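Local coordinates for chitin binding protein (Enterococcus faecalis, PDB 4A02) that cleaves the glycosidic bonds of crystalline alpha- and beta-chitin oxidatively with a copper centre, working in synergy with a chitinase, at residues N40-G45 with D92-K97; Y145-I150 with A156-I161; L47-V52 with P57-T62; W66-I71 with K139-I144; G8-F13 with N20-V25. One frame throughout, in Å; residues are numbered along the deposited sequence.

Contact 1: residues N40-G45 with D92-K97; sequences NTFITG and DYYITK
Phe42 reaches out of its loop and sets the CE1–CZ edge of its ring against the phenol end of Tyr94, on strand 88-96. The two side chains approach from opposite directions and form an offset edge-to-face pair, with centroids 5.5 Å apart and planes inclined at 69°. The offset brings the touching atoms to the hydroxyl end of the tyrosine: Phe42 CZ lies 3.6 Å from Tyr94 OH, and Phe42 CE1 is 4.0 Å from Tyr94 CE1. Both rings start from the same first torsion, CG anti to the carbonyl carbon (chi1 -67° for Phe42 and -52° for Tyr94), which turns each toward the other although the nearest CA atoms are 11.5 Å apart. Tyr145 and Ile108 also touch Phe42, while Val147 and Phe111 touch Tyr94, placing the pair on the sheet beside strands 142-150 and 111-120. With no hydrogen bond between the segments, loop and strand are joined here mainly by van der Waals contact, probably with a weak edge-to-face attraction.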
# COMPACT_ATOMS: atom_id res chain seq x y z
N ASN A 40 6.82 12.03 2.26
CA ASN A 40 8.09 11.67 2.87
C ASN A 40 7.97 11.23 4.31
O ASN A 40 8.87 11.49 5.09
CB ASN A 40 9.15 12.82 2.75
CG ASN A 40 10.54 12.21 2.84
OD1 ASN A 40 10.79 11.09 2.41
ND2 ASN A 40 11.44 13.03 3.37
N THR A 41 6.90 10.53 4.63
CA THR A 41 6.74 9.89 5.93
C THR A 41 7.04 8.42 5.71
O THR A 41 6.28 7.73 5.03
CB THR A 41 5.34 10.08 6.49
OG1 THR A 41 5.05 11.46 6.64
CG2 THR A 41 5.19 9.45 7.86
N PHE A 42 8.15 7.94 6.28
CA PHE A 42 8.54 6.54 6.15
C PHE A 42 9.10 6.08 7.51
O PHE A 42 10.26 5.72 7.61
CB PHE A 42 9.54 6.35 5.05
CG PHE A 42 9.01 6.58 3.65
CD1 PHE A 42 8.39 5.55 2.96
CD2 PHE A 42 9.12 7.80 3.03
CE1 PHE A 42 7.88 5.76 1.70
CE2 PHE A 42 8.62 7.99 1.77
CZ PHE A 42 7.99 6.97 1.09
N ILE A 43 8.25 6.09 8.52
CA ILE A 43 8.68 5.85 9.88
C ILE A 43 8.71 4.34 10.15
O ILE A 43 7.73 3.64 9.93
CB ILE A 43 7.73 6.53 10.87
CG1 ILE A 43 7.63 8.05 10.63
CG2 ILE A 43 8.07 6.19 12.31
CD1 ILE A 43 6.39 8.67 11.21
N THR A 44 9.86 3.87 10.61
CA THR A 44 10.00 2.44 10.86
C THR A 44 8.97 1.97 11.85
O THR A 44 8.72 2.59 12.88
CB THR A 44 11.41 2.14 11.35
OG1 THR A 44 12.26 2.46 10.26
CG2 THR A 44 11.60 0.69 11.75
N GLY A 45 8.30 0.86 11.49
CA GLY A 45 7.24 0.32 12.28
C GLY A 45 5.91 0.99 12.17
O GLY A 45 4.96 0.59 12.84
N ASP A 92 4.07 6.37 -6.27
CA ASP A 92 5.33 5.68 -6.05
C ASP A 92 5.08 4.29 -5.49
O ASP A 92 4.15 4.09 -4.71
CB ASP A 92 6.22 6.44 -5.06
CG ASP A 92 6.65 7.78 -5.60
OD1 ASP A 92 7.46 7.79 -6.54
OD2 ASP A 92 6.21 8.77 -5.05
N TYR A 93 5.93 3.34 -5.88
CA TYR A 93 5.79 1.96 -5.45
C TYR A 93 7.12 1.40 -5.03
O TYR A 93 8.14 1.59 -5.72
CB TYR A 93 5.20 1.11 -6.56
CG TYR A 93 3.82 1.52 -6.99
CD1 TYR A 93 3.62 2.54 -7.92
CD2 TYR A 93 2.69 0.94 -6.44
CE1 TYR A 93 2.34 2.90 -8.29
CE2 TYR A 93 1.43 1.31 -6.81
CZ TYR A 93 1.24 2.30 -7.76
OH TYR A 93 -0.06 2.61 -8.07
N TYR A 94 7.10 0.66 -3.92
CA TYR A 94 8.24 -0.02 -3.33
C TYR A 94 7.89 -1.46 -3.07
O TYR A 94 6.70 -1.76 -2.88
CB TYR A 94 8.61 0.67 -1.99
CG TYR A 94 8.81 2.15 -2.05
CD1 TYR A 94 7.69 3.02 -2.04
CD2 TYR A 94 10.06 2.73 -2.12
CE1 TYR A 94 7.84 4.39 -2.08
CE2 TYR A 94 10.21 4.14 -2.19
CZ TYR A 94 9.05 4.94 -2.17
OH TYR A 94 9.23 6.32 -2.24
N ILE A 95 8.87 -2.36 -2.97
CA ILE A 95 8.61 -3.71 -2.58
C ILE A 95 9.75 -4.22 -1.70
O ILE A 95 10.93 -3.92 -1.96
CB ILE A 95 8.34 -4.65 -3.78
CG1 ILE A 95 7.80 -5.99 -3.33
CG2 ILE A 95 9.56 -4.80 -4.66
CD1 ILE A 95 7.34 -6.86 -4.48
N THR A 96 9.42 -5.00 -0.69
CA THR A 96 10.40 -5.63 0.14
C THR A 96 11.40 -6.43 -0.67
O THR A 96 11.06 -7.02 -1.70
CB THR A 96 9.71 -6.56 1.18
OG1 THR A 96 8.69 -7.32 0.54
CG2 THR A 96 9.07 -5.78 2.30
N LYS A 97 12.63 -6.48 -0.18
CA LYS A 97 13.69 -7.34 -0.69
C LYS A 97 13.47 -8.76 -0.21
O LYS A 97 13.01 -9.01 0.91
CB LYS A 97 15.05 -6.81 -0.20
CG LYS A 97 15.32 -5.41 -0.64
CD LYS A 97 16.48 -4.79 0.12
CE LYS A 97 17.65 -4.96 -0.59
NZ LYS A 97 18.03 -3.89 -1.52

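Contact 2: residues Y145-I150 with A156-I161; sequences YAVWGI and AFYQAI
The rings of Trp148 and Phe157 pack side by side at an oblique angle, with Trp148 CE3 3.7 Å from Phe157 CD1. Ile150 CD1 lies over the centre of one face of the indole, 3.4 Å above the plane, and Trp91 stacks with it; Ile150 CG1 meanwhile meets the edge of the Phe157 ring in its plane. Among the residues that project to the other side of the sheet, Tyr145 and Tyr158 have nearly parallel rings slid so far apart that they barely overlap. Having CG anti to the backbone N (chi1 -161°) swings the Tyr145 phenol across the neighbouring strand, where its OH comes 3.2 Å from Tyr158 CD2 and bonds to Leu47 O. Val147 CG1 lies off-centre over the Tyr158 ring in a CH-pi contact, 4.1 Å from its centroid. Between the two strands, Ala146 pairs with Gln159 and Trp148 with Phe157 as hydrogen-bonded antiparallel pairs; the Trp148 N to Phe157 O bond is 2.9 Å long. Strands 142-150 and 155-165 form a beta hairpin of the LPMO core sandwich, and its turn end packs against the copper ligands, Phe157 on His1 and Ile150 on His86, the histidine brace of LPMOs.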
# COMPACT_ATOMS: atom_id res chain seq x y z
N TYR A 145 4.51 -1.37 -1.14
CA TYR A 145 4.12 -0.13 -0.49
C TYR A 145 3.83 0.89 -1.60
O TYR A 145 4.71 1.23 -2.36
CB TYR A 145 5.18 0.37 0.43
CG TYR A 145 4.76 1.37 1.47
CD1 TYR A 145 3.69 1.11 2.30
CD2 TYR A 145 5.48 2.54 1.67
CE1 TYR A 145 3.31 2.03 3.30
CE2 TYR A 145 5.15 3.42 2.70
CZ TYR A 145 4.07 3.16 3.51
OH TYR A 145 3.79 4.02 4.53
N ALA A 146 2.57 1.29 -1.68
CA ALA A 146 2.07 2.17 -2.73
C ALA A 146 1.74 3.52 -2.11
O ALA A 146 1.08 3.58 -1.08
CB ALA A 146 0.85 1.55 -3.36
N VAL A 147 2.19 4.60 -2.77
CA VAL A 147 2.07 5.94 -2.19
C VAL A 147 1.51 6.90 -3.22
O VAL A 147 2.14 7.18 -4.26
CB VAL A 147 3.47 6.44 -1.74
CG1 VAL A 147 3.30 7.80 -1.04
CG2 VAL A 147 4.13 5.44 -0.82
N TRP A 148 0.31 7.41 -2.95
CA TRP A 148 -0.39 8.36 -3.81
C TRP A 148 -0.12 9.78 -3.27
O TRP A 148 -0.59 10.14 -2.21
CB TRP A 148 -1.86 8.06 -3.80
CG TRP A 148 -2.72 9.04 -4.54
CD1 TRP A 148 -2.40 9.78 -5.64
CD2 TRP A 148 -4.07 9.36 -4.24
NE1 TRP A 148 -3.45 10.54 -6.02
CE2 TRP A 148 -4.50 10.30 -5.17
CE3 TRP A 148 -4.97 8.97 -3.24
CZ2 TRP A 148 -5.79 10.85 -5.15
CZ3 TRP A 148 -6.23 9.50 -3.23
CH2 TRP A 148 -6.62 10.46 -4.17
N GLY A 149 0.71 10.53 -4.01
CA GLY A 149 1.09 11.88 -3.59
C GLY A 149 0.12 12.91 -4.13
O GLY A 149 -0.05 13.05 -5.34
N ILE A 150 -0.53 13.64 -3.24
CA ILE A 150 -1.60 14.56 -3.62
C ILE A 150 -1.01 15.85 -4.21
O ILE A 150 0.00 16.37 -3.75
CB ILE A 150 -2.49 14.82 -2.41
CG1 ILE A 150 -3.06 13.49 -1.87
CG2 ILE A 150 -3.63 15.79 -2.72
CD1 ILE A 150 -3.85 12.72 -2.85
N ALA A 156 0.16 12.46 1.39
CA ALA A 156 0.08 11.30 0.52
C ALA A 156 -0.78 10.28 1.25
O ALA A 156 -0.94 10.32 2.47
CB ALA A 156 1.45 10.73 0.24
N PHE A 157 -1.29 9.34 0.47
CA PHE A 157 -2.01 8.18 0.98
C PHE A 157 -1.15 6.95 0.80
O PHE A 157 -0.60 6.71 -0.28
CB PHE A 157 -3.38 8.02 0.27
CG PHE A 157 -4.32 9.10 0.69
CD1 PHE A 157 -4.21 10.38 0.14
CD2 PHE A 157 -5.27 8.91 1.69
CE1 PHE A 157 -5.00 11.41 0.60
CE2 PHE A 157 -6.06 9.92 2.15
CZ PHE A 157 -5.91 11.19 1.64
N TYR A 158 -1.00 6.18 1.89
CA TYR A 158 -0.02 5.12 1.99
C TYR A 158 -0.71 3.78 2.13
O TYR A 158 -1.56 3.60 3.00
CB TYR A 158 0.87 5.37 3.21
CG TYR A 158 1.76 6.61 3.12
CD1 TYR A 158 1.32 7.85 3.51
CD2 TYR A 158 3.08 6.49 2.63
CE1 TYR A 158 2.16 8.96 3.42
CE2 TYR A 158 3.91 7.57 2.56
CZ TYR A 158 3.44 8.82 2.96
OH TYR A 158 4.33 9.88 2.86
N GLN A 159 -0.33 2.84 1.26
CA GLN A 159 -1.03 1.55 1.14
C GLN A 159 -0.03 0.40 1.11
O GLN A 159 0.59 0.11 0.10
CB GLN A 159 -1.89 1.55 -0.12
CG GLN A 159 -3.06 2.50 -0.01
CD GLN A 159 -4.19 1.89 0.81
OE1 GLN A 159 -4.76 0.88 0.40
NE2 GLN A 159 -4.52 2.48 1.94
N ALA A 160 0.07 -0.30 2.26
CA ALA A 160 0.77 -1.57 2.31
C ALA A 160 -0.11 -2.68 1.74
O ALA A 160 -1.31 -2.75 2.06
CB ALA A 160 1.13 -1.90 3.76
N ILE A 161 0.49 -3.53 0.93
CA ILE A 161 -0.21 -4.61 0.20
C ILE A 161 0.58 -5.89 0.39
O ILE A 161 1.77 -5.95 0.05
CB ILE A 161 -0.29 -4.25 -1.29
CG1 ILE A 161 -0.97 -2.90 -1.56
CG2 ILE A 161 -0.96 -5.37 -2.08
CD1 ILE A 161 -0.34 -2.14 -2.65

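Contact 3: residues L47-V52 with P57-T62; sequences LASAGV and PLDEQT
Asp59 leaves its backbone with CG anti to the carbonyl carbon (chi1 -64°), which carries the carboxylate from CB across to segment 47-52. There CG comes within 3.3 Å of Ser49 OG, and the two oxygens beyond it divide the work. OD1 accepts from Ser49 N at 2.9 Å, approached on its syn side but 34° out of the carboxylate plane. The same oxygen accepts a hydrogen bond from a water, OD1 to water 2.7 Å, and that water in turn accepts from Ala48 N. OD2 receives the hydroxyl of Ser49 in a short bond, OG to OD2 2.5 Å, also syn and closer to the plane. One residue thus presents both its amide and its hydroxyl to a single carboxylate, a two-pronged grip that fixes the rotation of the acid. Ser49 OG also accepts from Gly51 N at 3.2 Å, closing an ST turn within the type I' turn from Ser49 to Val52. Alongside the polar group, Ala48 CB rests 3.9 Å from Leu58 CB. Both segments belong to the long loop region between strands 36-38 and 69-71. It lies against strand 155-165, where Ala48 touches Ala160 and Ala50 touches Tyr158, while Leu58 O receives Arg10 NH1 from the short helix 10-13.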
# COMPACT_ATOMS: atom_id res chain seq x y z
N LEU A 47 4.87 2.11 8.79
CA LEU A 47 4.60 2.27 7.34
C LEU A 47 3.15 1.96 7.05
O LEU A 47 2.45 2.71 6.35
CB LEU A 47 5.51 1.34 6.52
CG LEU A 47 7.00 1.67 6.60
CD1 LEU A 47 7.71 0.79 5.55
CD2 LEU A 47 7.30 3.12 6.40
N ALA A 48 2.63 0.83 7.52
CA ALA A 48 1.26 0.43 7.13
C ALA A 48 0.21 1.40 7.67
O ALA A 48 -0.82 1.60 7.02
CB ALA A 48 1.00 -0.98 7.57
N SER A 49 0.44 2.01 8.85
CA SER A 49 -0.50 2.95 9.39
C SER A 49 -0.18 4.43 9.02
O SER A 49 -0.98 5.29 9.34
CB SER A 49 -0.48 2.91 10.90
OG SER A 49 0.72 3.39 11.46
N ALA A 50 0.98 4.65 8.44
CA ALA A 50 1.53 5.98 8.15
C ALA A 50 1.58 6.86 9.39
O ALA A 50 1.60 8.07 9.29
CB ALA A 50 0.79 6.66 7.03
N GLY A 51 1.64 6.28 10.56
CA GLY A 51 1.63 7.00 11.81
C GLY A 51 0.30 7.59 12.20
O GLY A 51 0.28 8.36 13.17
N VAL A 52 -0.77 7.28 11.51
CA VAL A 52 -2.07 7.89 11.76
C VAL A 52 -2.69 7.23 13.00
O VAL A 52 -2.77 6.00 13.11
CB VAL A 52 -2.99 7.79 10.54
CG1 VAL A 52 -4.34 8.47 10.82
CG2 VAL A 52 -2.32 8.40 9.34
N PRO A 57 -3.00 -1.00 14.47
CA PRO A 57 -3.03 -2.48 14.29
C PRO A 57 -2.49 -2.90 12.94
O PRO A 57 -1.96 -4.02 12.82
CB PRO A 57 -4.50 -2.84 14.49
CG PRO A 57 -5.00 -1.74 15.42
CD PRO A 57 -4.33 -0.50 14.88
N LEU A 58 -2.59 -2.05 11.91
CA LEU A 58 -2.00 -2.36 10.61
C LEU A 58 -0.50 -2.57 10.68
O LEU A 58 0.06 -3.22 9.79
CB LEU A 58 -2.28 -1.24 9.61
CG LEU A 58 -3.71 -1.21 9.04
CD1 LEU A 58 -3.91 0.11 8.30
CD2 LEU A 58 -3.95 -2.38 8.09
N ASP A 59 0.18 -1.97 11.66
CA ASP A 59 1.61 -2.10 11.77
C ASP A 59 2.03 -3.42 12.37
O ASP A 59 3.24 -3.72 12.39
CB ASP A 59 2.18 -0.95 12.58
CG ASP A 59 1.96 0.40 11.93
OD1 ASP A 59 2.13 0.50 10.71
OD2 ASP A 59 1.65 1.37 12.69
N GLU A 60 1.10 -4.22 12.86
CA GLU A 60 1.47 -5.53 13.35
C GLU A 60 2.06 -6.33 12.19
O GLU A 60 1.72 -6.12 11.03
CB GLU A 60 0.23 -6.20 13.98
CG GLU A 60 -0.17 -5.43 15.24
CD GLU A 60 -1.42 -5.89 15.93
OE1 GLU A 60 -1.87 -7.03 15.68
OE2 GLU A 60 -1.92 -5.09 16.77
N GLN A 61 2.98 -7.24 12.51
CA GLN A 61 3.71 -7.93 11.46
C GLN A 61 4.17 -9.30 11.96
O GLN A 61 5.06 -9.40 12.81
CB GLN A 61 4.90 -7.08 11.00
CG GLN A 61 5.59 -7.60 9.75
CD GLN A 61 4.65 -7.79 8.59
OE1 GLN A 61 4.08 -6.81 8.09
NE2 GLN A 61 4.48 -9.02 8.12
N THR A 62 3.51 -10.33 11.45
CA THR A 62 3.93 -11.71 11.63
C THR A 62 3.77 -12.39 10.28
O THR A 62 3.09 -11.89 9.39
CB THR A 62 3.14 -12.50 12.70
OG1 THR A 62 1.91 -12.87 12.10
CG2 THR A 62 2.88 -11.69 13.95
O HOH W 1 4.31 -0.59 9.47

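Contact 4: residues W66-I71 with K139-I144; sequences WHKTNI and KGYHVI
Trp66 meets Tyr141 in the loop that leads into strand 69-71, one of the strands flanking strand 155-165 in the larger sheet of the LPMO beta-sandwich. The indole presents its edge, with Tyr141 OH in its plane and 3.7 Å from CD1. Its NE1 bonds to Glu60 O, while the phenol OH is held by Asp162 and Gln61. Two residues on, Lys68 extends across the phenol at about a right angle: CD lies 3.5 Å from Tyr141 CD1, and CE sits over the middle of the ring, 3.3 Å from its centroid, in a CH-pi contact. A bend at the last torsion (chi4 66°) directs NZ away from the ring, though still above the same face at 4.5 Å from the centroid, a cation-pi arrangement. The turned ammonium group is also gripped by Trp66 O, at 2.8 Å from NZ, and by Ala63 O, so carbonyl oxygens as well as the aromatic face probably stabilise its charge. Farther along, Ile71 CD1 only grazes Ile144 CD1. One water joins the polar groups: it accepts from Trp66 N and from Lys68 NZ and gives a weak bond to Tyr141 OH 3.0 Å away.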
# COMPACT_ATOMS: atom_id res chain seq x y z
N TRP A 66 -1.56 -11.55 8.02
CA TRP A 66 -2.26 -10.88 6.95
C TRP A 66 -2.50 -11.81 5.78
O TRP A 66 -1.69 -12.69 5.46
CB TRP A 66 -1.44 -9.67 6.46
CG TRP A 66 -1.06 -8.73 7.53
CD1 TRP A 66 0.18 -8.40 7.96
CD2 TRP A 66 -1.97 -7.95 8.38
NE1 TRP A 66 0.15 -7.48 8.98
CE2 TRP A 66 -1.17 -7.19 9.25
CE3 TRP A 66 -3.37 -7.86 8.47
CZ2 TRP A 66 -1.72 -6.33 10.20
CZ3 TRP A 66 -3.89 -7.02 9.40
CH2 TRP A 66 -3.09 -6.27 10.26
N HIS A 67 -3.62 -11.58 5.06
CA HIS A 67 -3.91 -12.32 3.84
C HIS A 67 -3.02 -11.82 2.69
O HIS A 67 -2.84 -10.62 2.51
CB HIS A 67 -5.39 -12.13 3.46
CG HIS A 67 -6.29 -12.91 4.33
ND1 HIS A 67 -6.59 -12.49 5.62
CD2 HIS A 67 -6.93 -14.07 4.17
CE1 HIS A 67 -7.40 -13.38 6.18
NE2 HIS A 67 -7.61 -14.36 5.34
N LYS A 68 -2.47 -12.76 1.94
CA LYS A 68 -1.45 -12.46 0.94
C LYS A 68 -1.94 -12.88 -0.44
O LYS A 68 -2.12 -14.08 -0.70
CB LYS A 68 -0.17 -13.25 1.27
CG LYS A 68 0.38 -12.98 2.66
CD LYS A 68 1.36 -14.04 3.07
CE LYS A 68 1.82 -13.99 4.49
NZ LYS A 68 0.68 -14.27 5.44
N THR A 69 -2.15 -11.94 -1.34
CA THR A 69 -2.60 -12.26 -2.70
C THR A 69 -1.48 -12.92 -3.48
O THR A 69 -0.37 -12.38 -3.55
CB THR A 69 -3.04 -10.98 -3.44
OG1 THR A 69 -4.16 -10.42 -2.77
CG2 THR A 69 -3.41 -11.28 -4.87
N ASN A 70 -1.77 -14.03 -4.14
CA ASN A 70 -0.79 -14.66 -5.02
C ASN A 70 -0.61 -13.84 -6.28
O ASN A 70 -1.58 -13.49 -6.96
CB ASN A 70 -1.24 -16.06 -5.39
CG ASN A 70 -1.31 -16.99 -4.17
OD1 ASN A 70 -0.50 -16.89 -3.25
ND2 ASN A 70 -2.30 -17.87 -4.19
N ILE A 71 0.65 -13.56 -6.62
CA ILE A 71 1.02 -12.88 -7.86
C ILE A 71 2.27 -13.56 -8.42
O ILE A 71 2.92 -14.33 -7.76
CB ILE A 71 1.29 -11.38 -7.65
CG1 ILE A 71 2.54 -11.10 -6.82
CG2 ILE A 71 0.06 -10.68 -7.06
CD1 ILE A 71 2.98 -9.65 -6.85
N LYS A 139 10.39 -13.80 -4.61
CA LYS A 139 9.64 -15.02 -4.33
C LYS A 139 9.16 -14.98 -2.90
O LYS A 139 9.87 -14.46 -2.02
CB LYS A 139 10.47 -16.27 -4.57
CG LYS A 139 9.71 -17.55 -4.65
CD LYS A 139 10.47 -18.72 -5.09
CE LYS A 139 9.68 -20.00 -5.14
NZ LYS A 139 10.63 -21.18 -5.20
N GLY A 140 7.98 -15.53 -2.67
CA GLY A 140 7.45 -15.69 -1.33
C GLY A 140 6.67 -14.47 -0.86
O GLY A 140 6.25 -13.63 -1.64
N TYR A 141 6.45 -14.40 0.45
CA TYR A 141 5.71 -13.31 1.05
C TYR A 141 6.47 -12.01 0.90
O TYR A 141 7.65 -11.94 1.34
CB TYR A 141 5.44 -13.62 2.51
CG TYR A 141 4.74 -12.55 3.32
CD1 TYR A 141 3.88 -11.62 2.75
CD2 TYR A 141 4.94 -12.49 4.69
CE1 TYR A 141 3.26 -10.64 3.50
CE2 TYR A 141 4.29 -11.56 5.47
CZ TYR A 141 3.45 -10.62 4.89
OH TYR A 141 2.78 -9.72 5.68
N HIS A 142 5.83 -10.99 0.35
CA HIS A 142 6.37 -9.66 0.19
C HIS A 142 5.31 -8.64 0.51
O HIS A 142 4.11 -8.92 0.51
CB HIS A 142 6.89 -9.45 -1.26
CG HIS A 142 8.23 -10.13 -1.44
ND1 HIS A 142 9.35 -9.52 -0.89
CD2 HIS A 142 8.58 -11.33 -1.96
CE1 HIS A 142 10.33 -10.34 -1.13
NE2 HIS A 142 9.92 -11.43 -1.77
N VAL A 143 5.78 -7.40 0.78
CA VAL A 143 4.92 -6.26 0.95
C VAL A 143 5.26 -5.25 -0.12
O VAL A 143 6.40 -4.82 -0.25
CB VAL A 143 5.02 -5.66 2.36
CG1 VAL A 143 4.17 -4.39 2.49
CG2 VAL A 143 4.61 -6.68 3.42
N ILE A 144 4.23 -4.85 -0.89
CA ILE A 144 4.30 -3.71 -1.78
C ILE A 144 3.80 -2.50 -1.01
O ILE A 144 2.80 -2.57 -0.32
CB ILE A 144 3.47 -3.95 -3.06
CG1 ILE A 144 3.98 -5.16 -3.84
CG2 ILE A 144 3.40 -2.70 -3.92
CD1 ILE A 144 3.03 -5.63 -4.90
O HOH W 2 1.30 -11.87 7.24

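Contact 5: residues G8-F13 with N20-V25; sequences GSRAFF and NLNTNV
Phe13 O, in the short, weakly bonded helix at about 10-13, is gripped by two successive backbone amides of the 20-25 loop. Asn22 N reaches it at 3.0 Å, and Leu21 N adds a weak bond at 2.8 Å. The Asn22 side chain then turns back along the helix: with CG anti to the carbonyl carbon (chi1 -79°), its amide passes beside Phe13 CB, which lies 3.6 Å from ND2. Asn22 ND2 donates to Arg10 O at 3.0 Å in a nearly straight bond of 162°, arriving on a carbonyl lone pair with the oxygen almost exactly in the amide plane. The other end of that amide, OD1, accepts from His67 ND1, so both ends hold its flip. Val25 CG1 touches Arg10 O at 3.9 Å, and Gly8 CA lies over one face of the Phe13 ring, toward the rim. The Arg10 guanidinium, besides its tie to segment 57-62, makes a salt bridge to Asp162 and a cation-pi contact with Trp66. Ser9 is the N-cap, its OG accepting from Phe12 N and also bonding to Gln159 OE1. A short helix with a capping serine, the carbonyls of Arg10 and Phe13 taken up by the following loop, is built into the loop region beside the LPMO sandwich.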
# COMPACT_ATOMS: atom_id res chain seq x y z
N GLY A 8 -5.65 -6.47 -3.46
CA GLY A 8 -6.25 -5.76 -2.37
C GLY A 8 -5.23 -5.35 -1.32
O GLY A 8 -4.41 -6.16 -0.89
N SER A 9 -5.30 -4.09 -0.86
CA SER A 9 -4.37 -3.67 0.17
C SER A 9 -4.75 -4.27 1.51
O SER A 9 -5.82 -4.83 1.73
CB SER A 9 -4.28 -2.18 0.28
OG SER A 9 -5.44 -1.68 0.96
N ARG A 10 -3.83 -4.13 2.46
CA ARG A 10 -4.04 -4.67 3.80
C ARG A 10 -5.27 -4.02 4.44
O ARG A 10 -6.13 -4.68 5.03
CB ARG A 10 -2.77 -4.50 4.60
CG ARG A 10 -2.80 -5.12 5.98
CD ARG A 10 -1.54 -4.80 6.76
NE ARG A 10 -0.38 -5.49 6.18
CZ ARG A 10 0.85 -5.32 6.63
NH1 ARG A 10 1.09 -4.46 7.60
NH2 ARG A 10 1.86 -5.98 6.07
N ALA A 11 -5.33 -2.68 4.31
CA ALA A 11 -6.49 -1.92 4.79
C ALA A 11 -7.74 -2.30 4.04
O ALA A 11 -8.82 -2.50 4.65
CB ALA A 11 -6.17 -0.43 4.66
N PHE A 12 -7.66 -2.35 2.70
CA PHE A 12 -8.83 -2.72 1.89
C PHE A 12 -9.43 -4.03 2.34
O PHE A 12 -10.64 -4.14 2.59
CB PHE A 12 -8.38 -2.80 0.44
CG PHE A 12 -9.39 -3.36 -0.52
CD1 PHE A 12 -10.43 -2.55 -1.02
CD2 PHE A 12 -9.31 -4.66 -0.98
CE1 PHE A 12 -11.29 -3.03 -1.98
CE2 PHE A 12 -10.19 -5.14 -1.96
CZ PHE A 12 -11.16 -4.31 -2.44
N PHE A 13 -8.59 -5.08 2.48
CA PHE A 13 -9.09 -6.39 2.87
C PHE A 13 -9.63 -6.41 4.29
O PHE A 13 -10.39 -7.33 4.63
CB PHE A 13 -8.05 -7.45 2.67
CG PHE A 13 -7.92 -8.00 1.26
CD1 PHE A 13 -9.00 -8.26 0.46
CD2 PHE A 13 -6.68 -8.26 0.73
CE1 PHE A 13 -8.89 -8.84 -0.80
CE2 PHE A 13 -6.58 -8.86 -0.54
CZ PHE A 13 -7.66 -9.13 -1.26
N ASN A 20 -13.92 -7.85 4.47
CA ASN A 20 -13.58 -8.15 5.85
C ASN A 20 -12.81 -9.45 6.00
O ASN A 20 -13.00 -10.24 6.92
CB ASN A 20 -14.80 -8.13 6.76
CG ASN A 20 -15.51 -6.79 6.79
OD1 ASN A 20 -16.64 -6.63 6.29
ND2 ASN A 20 -14.82 -5.79 7.27
N LEU A 21 -11.85 -9.66 5.08
CA LEU A 21 -11.00 -10.83 5.12
C LEU A 21 -9.88 -10.68 6.11
O LEU A 21 -9.64 -11.59 6.89
CB LEU A 21 -10.26 -11.25 3.83
CG LEU A 21 -11.17 -11.92 2.82
CD1 LEU A 21 -10.40 -12.01 1.51
CD2 LEU A 21 -11.64 -13.31 3.21
N ASN A 22 -9.16 -9.55 6.14
CA ASN A 22 -8.20 -9.31 7.20
C ASN A 22 -8.95 -8.96 8.48
O ASN A 22 -10.02 -8.36 8.44
CB ASN A 22 -7.23 -8.19 6.86
CG ASN A 22 -6.13 -8.58 5.93
OD1 ASN A 22 -5.73 -9.76 5.87
ND2 ASN A 22 -5.55 -7.61 5.25
N THR A 23 -8.33 -9.33 9.61
CA THR A 23 -8.85 -8.99 10.92
C THR A 23 -7.98 -7.95 11.61
O THR A 23 -6.79 -7.79 11.32
CB THR A 23 -9.02 -10.26 11.77
OG1 THR A 23 -7.77 -10.88 11.87
CG2 THR A 23 -10.12 -11.14 11.21
N ASN A 24 -8.61 -7.25 12.53
CA ASN A 24 -7.99 -6.22 13.37
C ASN A 24 -7.04 -5.31 12.60
O ASN A 24 -5.82 -5.33 12.76
CB ASN A 24 -7.33 -6.80 14.60
CG ASN A 24 -6.89 -5.71 15.54
OD1 ASN A 24 -7.38 -4.58 15.46
ND2 ASN A 24 -5.98 -6.04 16.44
N VAL A 25 -7.64 -4.42 11.80
CA VAL A 25 -6.91 -3.40 11.08
C VAL A 25 -7.20 -1.99 11.68
O VAL A 25 -6.96 -0.96 11.04
CB VAL A 25 -7.22 -3.40 9.58
CG1 VAL A 25 -6.68 -4.67 8.94
CG2 VAL A 25 -8.68 -3.22 9.28

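In the fold
Contacts 1, 2 and 4 all reach one sheet: strands 88-96 and 142-150 are neighbours in it, and strand 142-150 serves both contact 2 and contact 4, whose centres lie about 17 Å apart. Contact 3 packs on the hairpin of contact 2 through its alanines, and contact 5 reaches the same hairpin through a backbone bond from Arg10 N to Ala160 O. The side chain of Arg10 goes on to contacts 3 and 4, so that one arginine joins three of the contacts. Contacts 1 and 5 lie on opposite sides of the chain's centre, about 19 Å between centres. Contact 2 alone approaches the copper ligands, its Phe157 side chain about 3 Å from that of His1.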